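Local coordinates for putative exported protein (PDB 2PFZ) that binds pyroglutamic acid as an extracytoplasmic solute receptor, probably delivering it to a tripartite ATP-independent periplasmic (TRAP) transporter, at residues Thr185-Lys190 and Ser248-Gln253; Asn13-Asn18 and Tyr115-Pro120. One frame throughout, in Å; residues are numbered along the deposited sequence.

Both segments of interaction 2 precede those of interaction 1 in the sequence, and the centres of the two contacts lie about 15 Å apart. Interaction 2 is buried near the middle of the protein, where the start of helix 14-30 packs against the end of strand 111-118; interaction 1 lies nearer the surface, between helix 183-188 and the long helix 222-256. That long helix also borders interaction 2, through contacts to Tyr115 and Ala118. The two sites meet where Thr185 OG1 packs on Trp119 CZ3, and both reach the bound pyroglutamic acid: Thr185 by a hydrogen bond, Trp119 by a ring face. Elements from well-separated parts of the sequence thus converge on one ligand pocket.

Interaction 1 of 2, residues Thr185-Lys190 and Ser248-Gln253; sequences TGFDTK and SWYKEQ. With PCA (pyroglutamic acid), chain B.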
ATOM      1  N   THR A 185       8.525   5.999  -1.607  1.00 17.17           N
ATOM      2  CA  THR A 185       9.489   4.880  -1.561  1.00 18.05           C
ATOM      3  C   THR A 185      10.762   5.170  -2.326  1.00 18.75           C
ATOM      4  O   THR A 185      11.868   4.894  -1.830  1.00 18.96           O
ATOM      5  CB  THR A 185       8.856   3.566  -2.017  1.00 18.13           C
ATOM      6  OG1 THR A 185       7.844   3.206  -1.082  1.00 17.41           O
ATOM      7  CG2 THR A 185       9.894   2.449  -2.069  1.00 18.93           C
ATOM      8  N   GLY A 186      10.612   5.725  -3.530  1.00 19.06           N
ATOM      9  CA  GLY A 186      11.786   6.147  -4.316  1.00 20.41           C
ATOM     10  C   GLY A 186      12.711   7.051  -3.531  1.00 21.38           C
ATOM     11  O   GLY A 186      13.924   6.828  -3.488  1.00 21.25           O
ATOM     12  N   PHE A 187      12.140   8.079  -2.904  1.00 22.30           N
ATOM     13  CA  PHE A 187      12.924   9.014  -2.105  1.00 23.12           C
ATOM     14  C   PHE A 187      13.529   8.346  -0.871  1.00 23.52           C
ATOM     15  O   PHE A 187      14.739   8.469  -0.621  1.00 23.92           O
ATOM     16  CB  PHE A 187      12.069  10.212  -1.686  1.00 23.46           C
ATOM     17  CG  PHE A 187      12.845  11.302  -1.011  1.00 25.55           C
ATOM     18  CD1 PHE A 187      13.576  12.220  -1.766  1.00 26.93           C
ATOM     19  CD2 PHE A 187      12.839  11.418   0.375  1.00 26.55           C
ATOM     20  CE1 PHE A 187      14.304  13.241  -1.135  1.00 27.28           C
ATOM     21  CE2 PHE A 187      13.559  12.440   1.011  1.00 27.42           C
ATOM     22  CZ  PHE A 187      14.285  13.354   0.241  1.00 25.78           C
ATOM     23  N   ASP A 188      12.699   7.643  -0.108  1.00 23.49           N
ATOM     24  CA  ASP A 188      13.134   7.088   1.182  1.00 23.72           C
ATOM     25  C   ASP A 188      14.210   6.004   1.081  1.00 23.97           C
ATOM     26  O   ASP A 188      14.864   5.674   2.083  1.00 25.33           O
ATOM     27  CB  ASP A 188      11.939   6.538   1.959  1.00 23.57           C
ATOM     28  CG  ASP A 188      11.035   7.621   2.516  1.00 22.72           C
ATOM     29  OD1 ASP A 188      11.445   8.793   2.685  1.00 23.73           O
ATOM     30  OD2 ASP A 188       9.886   7.280   2.808  1.00 22.12           O
ATOM     31  N   THR A 189      14.379   5.437  -0.110  1.00 23.45           N
ATOM     32  CA  THR A 189      15.362   4.382  -0.339  1.00 23.32           C
ATOM     33  C   THR A 189      16.521   4.918  -1.178  1.00 23.82           C
ATOM     34  O   THR A 189      17.414   4.159  -1.607  1.00 24.00           O
ATOM     35  CB  THR A 189      14.734   3.143  -1.028  1.00 22.89           C
ATOM     36  OG1 THR A 189      14.163   3.510  -2.300  1.00 22.45           O
ATOM     37  CG2 THR A 189      13.683   2.460  -0.120  1.00 22.66           C
ATOM     38  N   LYS A 190      16.508   6.236  -1.392  1.00 24.05           N
ATOM     39  CA  LYS A 190      17.462   6.919  -2.267  1.00 24.93           C
ATOM     40  C   LYS A 190      17.633   6.211  -3.607  1.00 24.78           C
ATOM     41  O   LYS A 190      18.759   5.969  -4.053  1.00 24.67           O
ATOM     42  CB  LYS A 190      18.812   7.092  -1.548  1.00 25.18           C
ATOM     43  CG  LYS A 190      18.730   8.049  -0.383  1.00 27.25           C
ATOM     44  CD  LYS A 190      20.030   8.833  -0.219  1.00 31.55           C
ATOM     45  CE  LYS A 190      20.992   8.141   0.721  1.00 33.45           C
ATOM     46  NZ  LYS A 190      20.881   8.740   2.073  1.00 37.17           N
ATOM     47  N   SER A 248       3.571  15.665  -4.203  1.00 20.26           N
ATOM     48  CA  SER A 248       4.272  16.659  -5.027  1.00 21.20           C
ATOM     49  C   SER A 248       5.643  16.962  -4.443  1.00 21.18           C
ATOM     50  O   SER A 248       6.587  17.132  -5.186  1.00 21.43           O
ATOM     51  CB  SER A 248       3.474  17.950  -5.198  1.00 20.64           C
ATOM     52  OG  SER A 248       3.088  18.445  -3.934  1.00 23.39           O
ATOM     53  N   TRP A 249       5.760  17.003  -3.114  1.00 22.19           N
ATOM     54  CA  TRP A 249       7.061  17.250  -2.476  1.00 22.75           C
ATOM     55  C   TRP A 249       8.067  16.169  -2.854  1.00 22.77           C
ATOM     56  O   TRP A 249       9.220  16.477  -3.160  1.00 22.87           O
ATOM     57  CB  TRP A 249       6.913  17.392  -0.946  1.00 23.89           C
ATOM     58  CG  TRP A 249       8.175  17.846  -0.246  1.00 24.65           C
ATOM     59  CD1 TRP A 249       8.535  19.124   0.062  1.00 27.45           C
ATOM     60  CD2 TRP A 249       9.223  17.005   0.236  1.00 24.79           C
ATOM     61  NE1 TRP A 249       9.759  19.136   0.706  1.00 26.18           N
ATOM     62  CE2 TRP A 249      10.203  17.844   0.819  1.00 26.02           C
ATOM     63  CE3 TRP A 249       9.443  15.617   0.214  1.00 26.61           C
ATOM     64  CZ2 TRP A 249      11.384  17.340   1.381  1.00 25.17           C
ATOM     65  CZ3 TRP A 249      10.616  15.111   0.784  1.00 24.81           C
ATOM     66  CH2 TRP A 249      11.576  15.981   1.353  1.00 24.86           C
ATOM     67  N   TYR A 250       7.639  14.905  -2.885  1.00 22.46           N
ATOM     68  CA  TYR A 250       8.586  13.836  -3.180  1.00 22.38           C
ATOM     69  C   TYR A 250       9.037  13.915  -4.621  1.00 22.53           C
ATOM     70  O   TYR A 250      10.220  13.751  -4.894  1.00 21.96           O
ATOM     71  CB  TYR A 250       8.050  12.435  -2.855  1.00 22.54           C
ATOM     72  CG  TYR A 250       8.004  12.118  -1.377  1.00 22.93           C
ATOM     73  CD1 TYR A 250       9.192  11.967  -0.619  1.00 21.62           C
ATOM     74  CD2 TYR A 250       6.780  11.959  -0.729  1.00 23.42           C
ATOM     75  CE1 TYR A 250       9.136  11.688   0.748  1.00 21.87           C
ATOM     76  CE2 TYR A 250       6.720  11.664   0.624  1.00 22.94           C
ATOM     77  CZ  TYR A 250       7.891  11.534   1.353  1.00 21.94           C
ATOM     78  OH  TYR A 250       7.792  11.269   2.697  1.00 23.75           O
ATOM     79  N   LYS A 251       8.096  14.158  -5.534  1.00 22.46           N
ATOM     80  CA  LYS A 251       8.412  14.277  -6.962  1.00 23.12           C
ATOM     81  C   LYS A 251       9.441  15.386  -7.248  1.00 23.09           C
ATOM     82  O   LYS A 251      10.410  15.153  -7.967  1.00 22.74           O
ATOM     83  CB  LYS A 251       7.140  14.473  -7.801  1.00 22.97           C
ATOM     84  CG  LYS A 251       6.460  13.153  -8.166  1.00 24.18           C
ATOM     85  CD  LYS A 251       4.951  13.209  -8.162  1.00 25.69           C
ATOM     86  CE  LYS A 251       4.377  14.371  -8.898  1.00 25.72           C
ATOM     87  NZ  LYS A 251       2.923  14.135  -9.206  1.00 26.57           N
ATOM     88  N   GLU A 252       9.236  16.563  -6.658  1.00 23.74           N
ATOM     89  CA  GLU A 252      10.142  17.701  -6.834  1.00 24.76           C
ATOM     90  C   GLU A 252      11.481  17.447  -6.138  1.00 25.02           C
ATOM     91  O   GLU A 252      12.522  17.857  -6.628  1.00 25.31           O
ATOM     92  CB  GLU A 252       9.507  19.002  -6.308  1.00 25.22           C
ATOM     93  CG  GLU A 252       8.244  19.452  -7.059  1.00 25.81           C
ATOM     94  CD  GLU A 252       8.479  19.664  -8.539  1.00 29.59           C
ATOM     95  OE1 GLU A 252       9.354  20.477  -8.891  1.00 28.85           O
ATOM     96  OE2 GLU A 252       7.798  18.999  -9.354  1.00 31.12           O
ATOM     97  N   GLN A 253      11.465  16.749  -5.007  1.00 25.41           N
ATOM     98  CA  GLN A 253      12.711  16.413  -4.327  1.00 26.13           C
ATOM     99  C   GLN A 253      13.503  15.366  -5.116  1.00 25.74           C
ATOM    100  O   GLN A 253      14.700  15.491  -5.247  1.00 26.33           O
ATOM    101  CB  GLN A 253      12.455  15.997  -2.871  1.00 27.38           C
ATOM    102  CG  GLN A 253      13.632  16.248  -1.925  1.00 31.77           C
ATOM    103  CD  GLN A 253      13.843  17.718  -1.531  1.00 33.14           C
ATOM    104  OE1 GLN A 253      14.860  18.048  -0.916  1.00 39.49           O
ATOM    105  NE2 GLN A 253      12.894  18.594  -1.878  1.00 36.89           N
TER
HETATM  106  N   PCA B   1       5.763   1.749  -1.594  1.00 15.94           N
HETATM  107  CA  PCA B   1       5.654   0.396  -1.014  1.00 16.87           C
HETATM  108  CB  PCA B   1       4.326  -0.258  -1.395  1.00 16.52           C
HETATM  109  CG  PCA B   1       3.607   0.736  -2.288  1.00 15.73           C
HETATM  110  CD  PCA B   1       4.517   1.929  -2.302  1.00 15.83           C
HETATM  111  OE  PCA B   1       4.217   3.005  -2.841  1.00 15.77           O
HETATM  112  C   PCA B   1       6.761  -0.431  -1.628  1.00 17.64           C
HETATM  113  O   PCA B   1       7.135  -1.497  -1.122  1.00 17.85           O
HETATM  114  OXT PCA B   1       7.300  -0.017  -2.667  1.00 17.91           O
HETATM  115  O   HOH W   1      10.062  10.693   3.847  1.00 20.59           O
HETATM  116  O   HOH W   2       7.406   8.643   2.836  1.00 21.46           O
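Phe187 leaves helix 183-188 with CG anti to its backbone N (chi1 -173°), which carries the ring out to helix 222-256, while Tyr250 holds CG beside its own backbone N and sets its ring across the Phe187 side chain. The closest carbons of this pair are Phe187 CB and Tyr250 CD1, 3.5 Å apart, and the two rings are inclined obliquely, neither stacked nor edge-to-face. Trp249 completes the aromatic cluster: the rim of its six-membered ring, at CZ3 and CH2, approaches one face of Phe187 in a T-shaped pair with centroids 5.3 Å apart and planes at 74°. Gln253 CB also borders the phenyl ring.

A polar bridge runs next to this cluster. The Asp188 carboxylate and the Tyr250 hydroxyl are joined by two waters, one for each carboxylate oxygen. One water donates to Asp188 OD1 at 2.6 Å and accepts from Tyr250 OH; the other donates to Asp188 OD2 at 2.8 Å and also to Tyr250 OH at 2.7 Å. The hydroxyl is therefore donor to one water and acceptor from the other.

Two residues before Phe187, the same helix reaches the ligand through Thr185. Its OG1 accepts a nearly straight hydrogen bond from N of pyroglutamic acid (2.6 Å, 166° at the hydrogen). Beyond it the helix ends in a Schellman motif with Lys190, at positive phi, as the C-prime residue, and Thr189 OG1 donates to Thr185 O at 2.7 Å. Ser181, Ser182 and Arg142 supply further hydrogen bonds to the ligand. The chemistry implies a division of labour within one short helix: Thr185 reads the lactam N-H, whereas Phe187 and Asp188 join the helix to 222-256 by aromatic packing and water-mediated bonds.

Interaction 2 of 2, residues Asn13-Asn18 and Tyr115-Pro120; sequences NLHVEN and YSVAWP. With PCA (pyroglutamic acid), chain B.
His15 points NE2 at one face of the Trp119 indole, 3.2 Å above its plane, in an edge-to-face pair with the ring planes at 58°. With chi1 at -68° the imidazole lies beside its own backbone N and reaches from helix 14-30 to strand 111-118, where its CE1 edge meets Val117 O near the imidazole plane at 3.4 Å and also touches Val117 CG2. A first torsion of -77° sets the Trp119 indole as a partition between His15 and the ligand. Over the opposite face lies CD of pyroglutamic acid, 3.3 Å from the indole plane, and Trp119 NE1 is hydrogen-bonded to Asn208, which helps to fix the ring's rotation.

Leu14 CD2 touches Pro120 CG, 3.9 Å away. Two residues before Val117, a water links the helix to Tyr115: it donates to His15 O at 2.8 Å, accepts from Asn18 ND2 and is hydrogen-bonded to Tyr115 OH. Asn18 is also hydrogen-bonded through ND2 to Ala235 O and through OD1 to Arg238, both on helix 222-256.

The lactam lying over one face of an indole whose other face is backed by a second-shell histidine belongs to the pyroglutamic acid pocket of this DctP-family solute receptor.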
ATOM      1  N   ASN A  13       9.055   7.253   6.751  1.00 19.97           N
ATOM      2  CA  ASN A  13       7.951   6.993   5.834  1.00 19.65           C
ATOM      3  C   ASN A  13       6.624   7.624   6.294  1.00 19.89           C
ATOM      4  O   ASN A  13       6.280   7.607   7.502  1.00 19.74           O
ATOM      5  CB  ASN A  13       7.852   5.493   5.585  1.00 19.54           C
ATOM      6  CG  ASN A  13       6.590   5.092   4.840  1.00 19.73           C
ATOM      7  OD1 ASN A  13       6.560   5.040   3.598  1.00 22.68           O
ATOM      8  ND2 ASN A  13       5.548   4.821   5.588  1.00 18.49           N
ATOM      9  N   LEU A  14       5.897   8.194   5.330  1.00 19.13           N
ATOM     10  CA  LEU A  14       4.624   8.887   5.594  1.00 19.35           C
ATOM     11  C   LEU A  14       3.616   8.052   6.421  1.00 18.64           C
ATOM     12  O   LEU A  14       2.975   8.593   7.338  1.00 19.28           O
ATOM     13  CB  LEU A  14       3.990   9.442   4.289  1.00 19.30           C
ATOM     14  CG  LEU A  14       3.312   8.477   3.293  1.00 21.15           C
ATOM     15  CD1 LEU A  14       1.823   8.275   3.598  1.00 21.53           C
ATOM     16  CD2 LEU A  14       3.515   8.915   1.835  1.00 21.30           C
ATOM     17  N   HIS A  15       3.479   6.750   6.142  1.00 17.75           N
ATOM     18  CA  HIS A  15       2.549   5.919   6.942  1.00 17.55           C
ATOM     19  C   HIS A  15       3.003   5.802   8.397  1.00 17.82           C
ATOM     20  O   HIS A  15       2.176   5.727   9.299  1.00 17.30           O
ATOM     21  CB  HIS A  15       2.419   4.501   6.389  1.00 16.62           C
ATOM     22  CG  HIS A  15       1.727   4.428   5.062  1.00 16.82           C
ATOM     23  ND1 HIS A  15       0.355   4.481   4.928  1.00 16.25           N
ATOM     24  CD2 HIS A  15       2.225   4.337   3.805  1.00 15.79           C
ATOM     25  CE1 HIS A  15       0.037   4.402   3.648  1.00 14.78           C
ATOM     26  NE2 HIS A  15       1.154   4.309   2.946  1.00 14.87           N
ATOM     27  N   VAL A  16       4.324   5.774   8.611  1.00 18.20           N
ATOM     28  CA  VAL A  16       4.884   5.565   9.957  1.00 18.59           C
ATOM     29  C   VAL A  16       4.885   6.877  10.744  1.00 19.13           C
ATOM     30  O   VAL A  16       4.606   6.885  11.962  1.00 18.34           O
ATOM     31  CB  VAL A  16       6.283   4.922   9.902  1.00 17.91           C
ATOM     32  CG1 VAL A  16       6.764   4.549  11.306  1.00 19.34           C
ATOM     33  CG2 VAL A  16       6.241   3.656   9.027  1.00 18.75           C
ATOM     34  N   GLU A  17       5.224   7.977  10.064  1.00 19.64           N
ATOM     35  CA  GLU A  17       4.976   9.316  10.606  1.00 21.52           C
ATOM     36  C   GLU A  17       3.529   9.404  11.108  1.00 18.91           C
ATOM     37  O   GLU A  17       3.296   9.871  12.220  1.00 18.66           O
ATOM     38  CB  GLU A  17       5.234  10.399   9.558  1.00 20.92           C
ATOM     39  CG  GLU A  17       4.967  11.828  10.075  1.00 25.98           C
ATOM     40  CD  GLU A  17       5.286  12.910   9.030  1.00 24.20           C
ATOM     41  OE1 GLU A  17       5.003  14.118   9.284  1.00 34.30           O
ATOM     42  OE2 GLU A  17       5.818  12.558   7.950  1.00 33.11           O
ATOM     43  N   ASN A  18       2.566   8.935  10.309  1.00 17.49           N
ATOM     44  CA  ASN A  18       1.142   8.966  10.711  1.00 17.43           C
ATOM     45  C   ASN A  18       0.903   8.048  11.912  1.00 17.53           C
ATOM     46  O   ASN A  18       0.150   8.393  12.852  1.00 17.37           O
ATOM     47  CB  ASN A  18       0.230   8.543   9.542  1.00 17.17           C
ATOM     48  CG  ASN A  18      -1.223   8.840   9.779  1.00 16.25           C
ATOM     49  OD1 ASN A  18      -1.586   9.906  10.282  1.00 18.84           O
ATOM     50  ND2 ASN A  18      -2.074   7.917   9.389  1.00 16.93           N
ATOM     51  N   TYR A 115      -8.178   1.471  10.310  1.00 16.88           N
ATOM     52  CA  TYR A 115      -8.175   2.493   9.278  1.00 15.14           C
ATOM     53  C   TYR A 115      -7.294   2.062   8.117  1.00 14.83           C
ATOM     54  O   TYR A 115      -6.508   1.139   8.261  1.00 15.14           O
ATOM     55  CB  TYR A 115      -7.746   3.824   9.839  1.00 15.15           C
ATOM     56  CG  TYR A 115      -6.287   3.976  10.191  1.00 14.94           C
ATOM     57  CD1 TYR A 115      -5.825   3.703  11.488  1.00 16.49           C
ATOM     58  CD2 TYR A 115      -5.360   4.454   9.241  1.00 13.09           C
ATOM     59  CE1 TYR A 115      -4.493   3.895  11.827  1.00 15.68           C
ATOM     60  CE2 TYR A 115      -4.016   4.660   9.584  1.00 14.62           C
ATOM     61  CZ  TYR A 115      -3.598   4.366  10.879  1.00 15.34           C
ATOM     62  OH  TYR A 115      -2.275   4.555  11.234  1.00 15.04           O
ATOM     63  N   SER A 116      -7.472   2.703   6.964  1.00 14.50           N
ATOM     64  CA  SER A 116      -6.720   2.337   5.764  1.00 14.60           C
ATOM     65  C   SER A 116      -6.309   3.614   5.036  1.00 14.58           C
ATOM     66  O   SER A 116      -7.130   4.535   4.908  1.00 14.45           O
ATOM     67  CB  SER A 116      -7.578   1.460   4.843  1.00 13.36           C
ATOM     68  OG  SER A 116      -6.857   0.982   3.690  1.00 15.43           O
ATOM     69  N   VAL A 117      -5.037   3.700   4.624  1.00 14.11           N
ATOM     70  CA  VAL A 117      -4.607   4.866   3.871  1.00 14.81           C
ATOM     71  C   VAL A 117      -3.848   4.536   2.602  1.00 13.84           C
ATOM     72  O   VAL A 117      -3.094   3.585   2.558  1.00 14.13           O
ATOM     73  CB  VAL A 117      -3.976   6.052   4.706  1.00 16.42           C
ATOM     74  CG1 VAL A 117      -3.999   5.868   6.261  1.00 16.24           C
ATOM     75  CG2 VAL A 117      -2.672   6.588   4.145  1.00 15.34           C
ATOM     76  N   ALA A 118      -4.098   5.327   1.567  1.00 13.36           N
ATOM     77  CA  ALA A 118      -3.483   5.085   0.267  1.00 12.46           C
ATOM     78  C   ALA A 118      -2.058   5.602   0.229  1.00 13.06           C
ATOM     79  O   ALA A 118      -1.786   6.708   0.676  1.00 13.56           O
ATOM     80  CB  ALA A 118      -4.296   5.763  -0.842  1.00 11.80           C
ATOM     81  N   TRP A 119      -1.164   4.781  -0.316  1.00 13.89           N
ATOM     82  CA  TRP A 119       0.146   5.230  -0.782  1.00 14.69           C
ATOM     83  C   TRP A 119      -0.101   6.165  -1.978  1.00 14.75           C
ATOM     84  O   TRP A 119      -1.172   6.127  -2.585  1.00 14.82           O
ATOM     85  CB  TRP A 119       0.957   4.027  -1.285  1.00 15.12           C
ATOM     86  CG  TRP A 119       1.567   3.141  -0.222  1.00 14.99           C
ATOM     87  CD1 TRP A 119       0.994   2.058   0.374  1.00 14.64           C
ATOM     88  CD2 TRP A 119       2.882   3.244   0.299  1.00 14.78           C
ATOM     89  NE1 TRP A 119       1.876   1.465   1.251  1.00 15.22           N
ATOM     90  CE2 TRP A 119       3.045   2.192   1.242  1.00 15.35           C
ATOM     91  CE3 TRP A 119       3.935   4.139   0.097  1.00 15.26           C
ATOM     92  CZ2 TRP A 119       4.227   2.001   1.945  1.00 15.27           C
ATOM     93  CZ3 TRP A 119       5.110   3.953   0.804  1.00 14.16           C
ATOM     94  CH2 TRP A 119       5.251   2.883   1.710  1.00 15.70           C
ATOM     95  N   PRO A 120       0.890   7.008  -2.326  1.00 14.79           N
ATOM     96  CA  PRO A 120       0.757   7.864  -3.521  1.00 15.03           C
ATOM     97  C   PRO A 120       0.665   7.091  -4.855  1.00 15.14           C
ATOM     98  O   PRO A 120       0.943   5.883  -4.915  1.00 14.74           O
ATOM     99  CB  PRO A 120       2.000   8.744  -3.449  1.00 15.00           C
ATOM    100  CG  PRO A 120       2.384   8.697  -1.917  1.00 14.78           C
ATOM    101  CD  PRO A 120       2.138   7.288  -1.594  1.00 14.63           C
TER
HETATM  102  N   PCA B   1       5.763   1.749  -1.594  1.00 15.94           N
HETATM  103  CA  PCA B   1       5.654   0.396  -1.014  1.00 16.87           C
HETATM  104  CB  PCA B   1       4.326  -0.258  -1.395  1.00 16.52           C
HETATM  105  CG  PCA B   1       3.607   0.736  -2.288  1.00 15.73           C
HETATM  106  CD  PCA B   1       4.517   1.929  -2.302  1.00 15.83           C
HETATM  107  OE  PCA B   1       4.217   3.005  -2.841  1.00 15.77           O
HETATM  108  C   PCA B   1       6.761  -0.431  -1.628  1.00 17.64           C
HETATM  109  O   PCA B   1       7.135  -1.497  -1.122  1.00 17.85           O
HETATM  110  OXT PCA B   1       7.300  -0.017  -2.667  1.00 17.91           O
HETATM  111  O   HOH W   3      -0.625   5.291   9.097  1.00 19.23           O